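Local coordinates for protein transcriptional regulator (Corynebacterium diphtheriae, PDB 3LMM) that is of unknown function but, as a multidomain protein with Schlafen AlbA_2-like and helix-turn-helix-family regions, probably acts as a transcriptional regulator, at residues Pro62-Ala73 and Trp104-Val115. Residues are numbered along the deposited sequence; the frame is centred on the assembly and turned at random.
Sequences PEAADKLADEVA and WLRQGIFTRIDV
Ala65 and Ala69, one turn apart on helix 62-73, are the low points into which the larger side chains of helix 104-113 fit. The methyl of Ala65 lies between the indole and the guanidinium, its CB 3.5 Å from Trp104 CH2 and against one face of the Arg112 group. At Ala69, CB meets CG of Arg112 at 3.6 Å and also touches CG2 of Ile109. The small residue leaves room for both side chains, where the segment axes pass 9.2 Å apart at a crossing angle of -64°. With CG1 anti to its backbone N (chi1 -163°), Ile113 sends CD1 toward the next turn, among Ala69, Val72 and Ala73. Deeper in, Leu68 and Leu105 cross at about a right angle, their CD2 methyls touching, branched chains suited to a buried seam. Arg112, bent at chi2 and chi3, is long enough to pass over the alanines and grip Asp66 side-on: NE and NH1 both give hydrogen bonds to OD2, each 3.2 Å, in a salt bridge with the carboxylate and guanidinium planes 79° apart. The pair joins two helices of the AlbA_2 region. Leu68 also touches Val86 of strand 82-86, in the four-stranded mixed sheet of this region, while Trp104 reaches Glu459 on helix 458-469.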
ATOM      1  N   PRO A  62      19.701   1.806  -6.478  1.00 29.20           N
ATOM      2  CA  PRO A  62      18.770   2.104  -5.384  1.00 30.32           C
ATOM      3  C   PRO A  62      18.858   3.500  -4.776  1.00 24.44           C
ATOM      4  O   PRO A  62      17.835   4.096  -4.467  1.00 25.10           O
ATOM      5  CB  PRO A  62      19.064   0.999  -4.372  1.00 27.42           C
ATOM      6  CG  PRO A  62      20.494   0.706  -4.617  1.00 37.29           C
ATOM      7  CD  PRO A  62      20.558   0.665  -6.123  1.00 27.34           C
ATOM      8  N   GLU A  63      20.060   4.025  -4.591  1.00 25.88           N
ATOM      9  CA  GLU A  63      20.181   5.358  -4.019  1.00 26.71           C
ATOM     10  C   GLU A  63      19.475   6.360  -4.924  1.00 25.83           C
ATOM     11  O   GLU A  63      18.738   7.218  -4.453  1.00 30.05           O
ATOM     12  CB  GLU A  63      21.649   5.760  -3.871  1.00 36.04           C
ATOM     13  CG  GLU A  63      21.872   7.106  -3.174  1.00 39.58           C
ATOM     14  CD  GLU A  63      23.296   7.626  -3.335  1.00 52.04           C
ATOM     15  OE1 GLU A  63      23.654   8.625  -2.664  1.00 51.25           O
ATOM     16  OE2 GLU A  63      24.053   7.037  -4.143  1.00 56.82           O
ATOM     17  N   ALA A  64      19.698   6.252  -6.228  1.00 24.27           N
ATOM     18  CA  ALA A  64      19.063   7.168  -7.168  1.00 22.81           C
ATOM     19  C   ALA A  64      17.547   6.962  -7.162  1.00 25.10           C
ATOM     20  O   ALA A  64      16.778   7.929  -7.231  1.00 22.24           O
ATOM     21  CB  ALA A  64      19.615   6.953  -8.564  1.00 16.81           C
ATOM     22  N   ALA A  65      17.122   5.701  -7.090  1.00 18.76           N
ATOM     23  CA  ALA A  65      15.707   5.384  -7.075  1.00 12.18           C
ATOM     24  C   ALA A  65      15.030   6.109  -5.921  1.00 19.89           C
ATOM     25  O   ALA A  65      13.958   6.674  -6.090  1.00 28.66           O
ATOM     26  CB  ALA A  65      15.518   3.896  -6.950  1.00  1.00           C
ATOM     27  N   ASP A  66      15.660   6.100  -4.750  1.00 27.60           N
ATOM     28  CA  ASP A  66      15.099   6.778  -3.589  1.00 27.40           C
ATOM     29  C   ASP A  66      14.822   8.245  -3.921  1.00 28.64           C
ATOM     30  O   ASP A  66      13.671   8.671  -3.939  1.00 26.97           O
ATOM     31  CB  ASP A  66      16.059   6.690  -2.394  1.00 30.21           C
ATOM     32  CG  ASP A  66      15.811   5.468  -1.516  1.00 38.65           C
ATOM     33  OD1 ASP A  66      16.640   5.218  -0.603  1.00 49.32           O
ATOM     34  OD2 ASP A  66      14.797   4.757  -1.719  1.00 41.54           O
ATOM     35  N   LYS A  67      15.875   9.009  -4.198  1.00 27.77           N
ATOM     36  CA  LYS A  67      15.726  10.432  -4.520  1.00 32.80           C
ATOM     37  C   LYS A  67      14.662  10.717  -5.598  1.00 32.13           C
ATOM     38  O   LYS A  67      13.835  11.628  -5.449  1.00 25.21           O
ATOM     39  CB  LYS A  67      17.081  11.015  -4.957  1.00 36.06           C
ATOM     40  CG  LYS A  67      17.960  11.536  -3.816  1.00 36.33           C
ATOM     41  CD  LYS A  67      18.384  10.426  -2.866  1.00 48.27           C
ATOM     42  CE  LYS A  67      19.166  10.958  -1.646  1.00 59.03           C
ATOM     43  NZ  LYS A  67      18.338  11.736  -0.659  1.00 53.34           N
ATOM     44  N   LEU A  68      14.693   9.940  -6.680  1.00 24.85           N
ATOM     45  CA  LEU A  68      13.747  10.088  -7.784  1.00 21.03           C
ATOM     46  C   LEU A  68      12.307   9.809  -7.328  1.00 26.28           C
ATOM     47  O   LEU A  68      11.378  10.556  -7.653  1.00 20.52           O
ATOM     48  CB  LEU A  68      14.135   9.145  -8.927  1.00 17.43           C
ATOM     49  CG  LEU A  68      14.642   9.811 -10.205  1.00 18.36           C
ATOM     50  CD1 LEU A  68      15.592  10.920  -9.858  1.00 14.46           C
ATOM     51  CD2 LEU A  68      15.312   8.776 -11.088  1.00 18.18           C
ATOM     52  N   ALA A  69      12.125   8.732  -6.575  1.00 22.67           N
ATOM     53  CA  ALA A  69      10.808   8.408  -6.081  1.00 21.55           C
ATOM     54  C   ALA A  69      10.329   9.596  -5.250  1.00 21.91           C
ATOM     55  O   ALA A  69       9.194  10.036  -5.393  1.00 26.39           O
ATOM     56  CB  ALA A  69      10.854   7.140  -5.240  1.00 26.65           C
ATOM     57  N   ASP A  70      11.187  10.135  -4.391  1.00 24.21           N
ATOM     58  CA  ASP A  70      10.775  11.274  -3.579  1.00 20.90           C
ATOM     59  C   ASP A  70      10.362  12.443  -4.447  1.00 20.13           C
ATOM     60  O   ASP A  70       9.405  13.143  -4.128  1.00 17.12           O
ATOM     61  CB  ASP A  70      11.899  11.714  -2.642  1.00 30.26           C
ATOM     62  CG  ASP A  70      11.889  10.961  -1.327  1.00 38.19           C
ATOM     63  OD1 ASP A  70      12.796  11.187  -0.489  1.00 46.01           O
ATOM     64  OD2 ASP A  70      10.969  10.141  -1.124  1.00 32.44           O
ATOM     65  N   GLU A  71      11.081  12.661  -5.543  1.00 11.54           N
ATOM     66  CA  GLU A  71      10.733  13.762  -6.424  1.00 14.33           C
ATOM     67  C   GLU A  71       9.372  13.511  -7.088  1.00 16.30           C
ATOM     68  O   GLU A  71       8.553  14.424  -7.203  1.00  7.29           O
ATOM     69  CB  GLU A  71      11.818  13.963  -7.484  1.00 13.38           C
ATOM     70  CG  GLU A  71      11.737  15.314  -8.200  1.00 24.06           C
ATOM     71  CD  GLU A  71      12.192  16.489  -7.330  1.00 33.00           C
ATOM     72  OE1 GLU A  71      11.668  16.661  -6.204  1.00 34.02           O
ATOM     73  OE2 GLU A  71      13.076  17.258  -7.777  1.00 40.82           O
ATOM     74  N   VAL A  72       9.125  12.275  -7.515  1.00 14.43           N
ATOM     75  CA  VAL A  72       7.845  11.945  -8.144  1.00 11.87           C
ATOM     76  C   VAL A  72       6.692  12.232  -7.187  1.00 10.66           C
ATOM     77  O   VAL A  72       5.652  12.724  -7.601  1.00  9.49           O
ATOM     78  CB  VAL A  72       7.799  10.473  -8.581  1.00 12.93           C
ATOM     79  CG1 VAL A  72       6.454  10.144  -9.201  1.00  4.10           C
ATOM     80  CG2 VAL A  72       8.902  10.216  -9.569  1.00  2.54           C
ATOM     81  N   ALA A  73       6.875  11.925  -5.910  1.00  9.66           N
ATOM     82  CA  ALA A  73       5.828  12.225  -4.955  1.00 19.03           C
ATOM     83  C   ALA A  73       5.601  13.748  -4.896  1.00 22.51           C
ATOM     84  O   ALA A  73       4.471  14.185  -4.722  1.00 19.47           O
ATOM     85  CB  ALA A  73       6.173  11.679  -3.578  1.00 17.55           C
ATOM     86  N   TRP A 104      13.167  -1.405 -14.310  1.00 35.39           N
ATOM     87  CA  TRP A 104      13.710  -1.418 -12.961  1.00 30.12           C
ATOM     88  C   TRP A 104      13.267  -0.172 -12.190  1.00 26.88           C
ATOM     89  O   TRP A 104      12.696  -0.276 -11.105  1.00 25.53           O
ATOM     90  CB  TRP A 104      15.229  -1.468 -13.007  1.00 32.01           C
ATOM     91  CG  TRP A 104      15.826  -1.464 -11.640  1.00 34.18           C
ATOM     92  CD1 TRP A 104      16.066  -2.546 -10.843  1.00 27.96           C
ATOM     93  CD2 TRP A 104      16.212  -0.313 -10.883  1.00 33.12           C
ATOM     94  NE1 TRP A 104      16.578  -2.136  -9.637  1.00 25.47           N
ATOM     95  CE2 TRP A 104      16.676  -0.770  -9.635  1.00 28.77           C
ATOM     96  CE3 TRP A 104      16.205   1.065 -11.143  1.00 22.96           C
ATOM     97  CZ2 TRP A 104      17.134   0.098  -8.649  1.00 21.47           C
ATOM     98  CZ3 TRP A 104      16.660   1.923 -10.164  1.00 14.56           C
ATOM     99  CH2 TRP A 104      17.116   1.437  -8.932  1.00 23.00           C
ATOM    100  N   LEU A 105      13.544   0.998 -12.756  1.00 19.87           N
ATOM    101  CA  LEU A 105      13.170   2.251 -12.132  1.00 17.83           C
ATOM    102  C   LEU A 105      11.650   2.369 -11.939  1.00 19.51           C
ATOM    103  O   LEU A 105      11.192   2.756 -10.869  1.00 14.51           O
ATOM    104  CB  LEU A 105      13.697   3.429 -12.961  1.00 16.13           C
ATOM    105  CG  LEU A 105      13.357   4.853 -12.478  1.00  7.96           C
ATOM    106  CD1 LEU A 105      13.784   5.006 -11.037  1.00  9.63           C
ATOM    107  CD2 LEU A 105      14.037   5.890 -13.360  1.00  1.00           C
ATOM    108  N   ARG A 106      10.858   2.040 -12.955  1.00 17.18           N
ATOM    109  CA  ARG A 106       9.417   2.129 -12.790  1.00 21.21           C
ATOM    110  C   ARG A 106       8.996   1.293 -11.584  1.00 26.41           C
ATOM    111  O   ARG A 106       8.397   1.809 -10.635  1.00 24.91           O
ATOM    112  CB  ARG A 106       8.691   1.647 -14.045  1.00 24.47           C
ATOM    113  CG  ARG A 106       8.090   2.783 -14.873  1.00 31.24           C
ATOM    114  CD  ARG A 106       7.496   2.290 -16.189  1.00 38.37           C
ATOM    115  NE  ARG A 106       6.404   1.341 -15.980  1.00 39.58           N
ATOM    116  CZ  ARG A 106       5.180   1.678 -15.585  1.00 39.77           C
ATOM    117  NH1 ARG A 106       4.259   0.740 -15.420  1.00 42.62           N
ATOM    118  NH2 ARG A 106       4.874   2.951 -15.370  1.00 36.76           N
ATOM    119  N   GLN A 107       9.325   0.004 -11.608  1.00 29.10           N
ATOM    120  CA  GLN A 107       8.992  -0.912 -10.509  1.00 27.85           C
ATOM    121  C   GLN A 107       9.589  -0.468  -9.174  1.00 21.36           C
ATOM    122  O   GLN A 107       8.983  -0.654  -8.117  1.00  6.45           O
ATOM    123  CB  GLN A 107       9.497  -2.323 -10.842  1.00 31.76           C
ATOM    124  CG  GLN A 107       9.545  -3.281  -9.648  1.00 39.42           C
ATOM    125  CD  GLN A 107       8.177  -3.743  -9.186  1.00 39.94           C
ATOM    126  OE1 GLN A 107       8.038  -4.274  -8.087  1.00 44.76           O
ATOM    127  NE2 GLN A 107       7.163  -3.559 -10.027  1.00 46.76           N
ATOM    128  N   GLY A 108      10.791   0.096  -9.242  1.00 22.24           N
ATOM    129  CA  GLY A 108      11.471   0.562  -8.050  1.00 24.09           C
ATOM    130  C   GLY A 108      10.759   1.735  -7.404  1.00 24.31           C
ATOM    131  O   GLY A 108      10.611   1.770  -6.182  1.00 21.25           O
ATOM    132  N   ILE A 109      10.309   2.693  -8.215  1.00 19.85           N
ATOM    133  CA  ILE A 109       9.602   3.855  -7.684  1.00 18.77           C
ATOM    134  C   ILE A 109       8.268   3.400  -7.138  1.00 25.47           C
ATOM    135  O   ILE A 109       7.871   3.786  -6.039  1.00 29.74           O
ATOM    136  CB  ILE A 109       9.363   4.924  -8.763  1.00  9.79           C
ATOM    137  CG1 ILE A 109      10.700   5.537  -9.181  1.00  8.95           C
ATOM    138  CG2 ILE A 109       8.458   6.007  -8.231  1.00  5.30           C
ATOM    139  CD1 ILE A 109      10.633   6.388 -10.386  1.00  3.81           C
ATOM    140  N   PHE A 110       7.590   2.552  -7.906  1.00 26.40           N
ATOM    141  CA  PHE A 110       6.295   2.019  -7.497  1.00 31.79           C
ATOM    142  C   PHE A 110       6.327   1.280  -6.155  1.00 25.14           C
ATOM    143  O   PHE A 110       5.340   1.276  -5.422  1.00 18.82           O
ATOM    144  CB  PHE A 110       5.751   1.065  -8.560  1.00 31.62           C
ATOM    145  CG  PHE A 110       4.428   0.446  -8.195  1.00 32.14           C
ATOM    146  CD1 PHE A 110       3.262   1.208  -8.217  1.00 26.17           C
ATOM    147  CD2 PHE A 110       4.349  -0.898  -7.837  1.00 28.86           C
ATOM    148  CE1 PHE A 110       2.033   0.638  -7.892  1.00 31.88           C
ATOM    149  CE2 PHE A 110       3.129  -1.482  -7.510  1.00 24.82           C
ATOM    150  CZ  PHE A 110       1.967  -0.716  -7.538  1.00 32.84           C
ATOM    151  N   THR A 111       7.455   0.653  -5.840  1.00 23.18           N
ATOM    152  CA  THR A 111       7.556  -0.085  -4.594  1.00 23.00           C
ATOM    153  C   THR A 111       7.696   0.807  -3.389  1.00 27.68           C
ATOM    154  O   THR A 111       7.235   0.453  -2.313  1.00 38.58           O
ATOM    155  CB  THR A 111       8.756  -1.051  -4.564  1.00 31.82           C
ATOM    156  OG1 THR A 111       8.577  -2.083  -5.534  1.00 47.93           O
ATOM    157  CG2 THR A 111       8.896  -1.689  -3.186  1.00 18.67           C
ATOM    158  N   ARG A 112       8.331   1.959  -3.544  1.00 21.92           N
ATOM    159  CA  ARG A 112       8.491   2.810  -2.382  1.00 25.04           C
ATOM    160  C   ARG A 112       7.570   4.014  -2.304  1.00 23.91           C
ATOM    161  O   ARG A 112       7.412   4.609  -1.247  1.00 33.66           O
ATOM    162  CB  ARG A 112       9.973   3.241  -2.227  1.00 28.90           C
ATOM    163  CG  ARG A 112      10.595   4.034  -3.386  1.00 23.74           C
ATOM    164  CD  ARG A 112      11.565   3.187  -4.241  1.00 32.83           C
ATOM    165  NE  ARG A 112      12.947   3.092  -3.736  1.00 25.30           N
ATOM    166  CZ  ARG A 112      13.868   2.247  -4.221  1.00 28.81           C
ATOM    167  NH1 ARG A 112      15.093   2.222  -3.710  1.00 11.06           N
ATOM    168  NH2 ARG A 112      13.568   1.405  -5.211  1.00 14.42           N
ATOM    169  N   ILE A 113       6.919   4.355  -3.399  1.00 27.79           N
ATOM    170  CA  ILE A 113       6.071   5.535  -3.377  1.00 29.87           C
ATOM    171  C   ILE A 113       4.589   5.205  -3.632  1.00 33.46           C
ATOM    172  O   ILE A 113       3.697   5.998  -3.314  1.00 25.59           O
ATOM    173  CB  ILE A 113       6.611   6.520  -4.419  1.00 31.42           C
ATOM    174  CG1 ILE A 113       6.074   7.913  -4.177  1.00 37.49           C
ATOM    175  CG2 ILE A 113       6.254   6.046  -5.820  1.00 36.49           C
ATOM    176  CD1 ILE A 113       6.345   8.852  -5.357  1.00 49.13           C
ATOM    177  N   ASP A 114       4.344   4.019  -4.188  1.00 33.35           N
ATOM    178  CA  ASP A 114       3.001   3.526  -4.485  1.00 30.08           C
ATOM    179  C   ASP A 114       2.431   4.033  -5.807  1.00 31.42           C
ATOM    180  O   ASP A 114       1.219   3.974  -6.039  1.00 33.78           O
ATOM    181  CB  ASP A 114       2.028   3.879  -3.363  1.00 41.33           C
ATOM    182  CG  ASP A 114       1.450   2.651  -2.704  1.00 56.30           C
ATOM    183  OD1 ASP A 114       0.508   2.780  -1.886  1.00 69.91           O
ATOM    184  OD2 ASP A 114       1.955   1.543  -3.001  1.00 56.87           O
ATOM    185  N   VAL A 115       3.301   4.527  -6.681  1.00 23.48           N
ATOM    186  CA  VAL A 115       2.869   5.025  -7.976  1.00 17.91           C
ATOM    187  C   VAL A 115       3.878   4.647  -9.045  1.00 21.02           C
ATOM    188  O   VAL A 115       5.084   4.671  -8.813  1.00 22.67           O
ATOM    189  CB  VAL A 115       2.682   6.556  -7.948  1.00 14.65           C
ATOM    190  CG1 VAL A 115       3.211   7.120  -6.657  1.00  6.60           C
ATOM    191  CG2 VAL A 115       3.375   7.204  -9.146  1.00  1.03           C
TER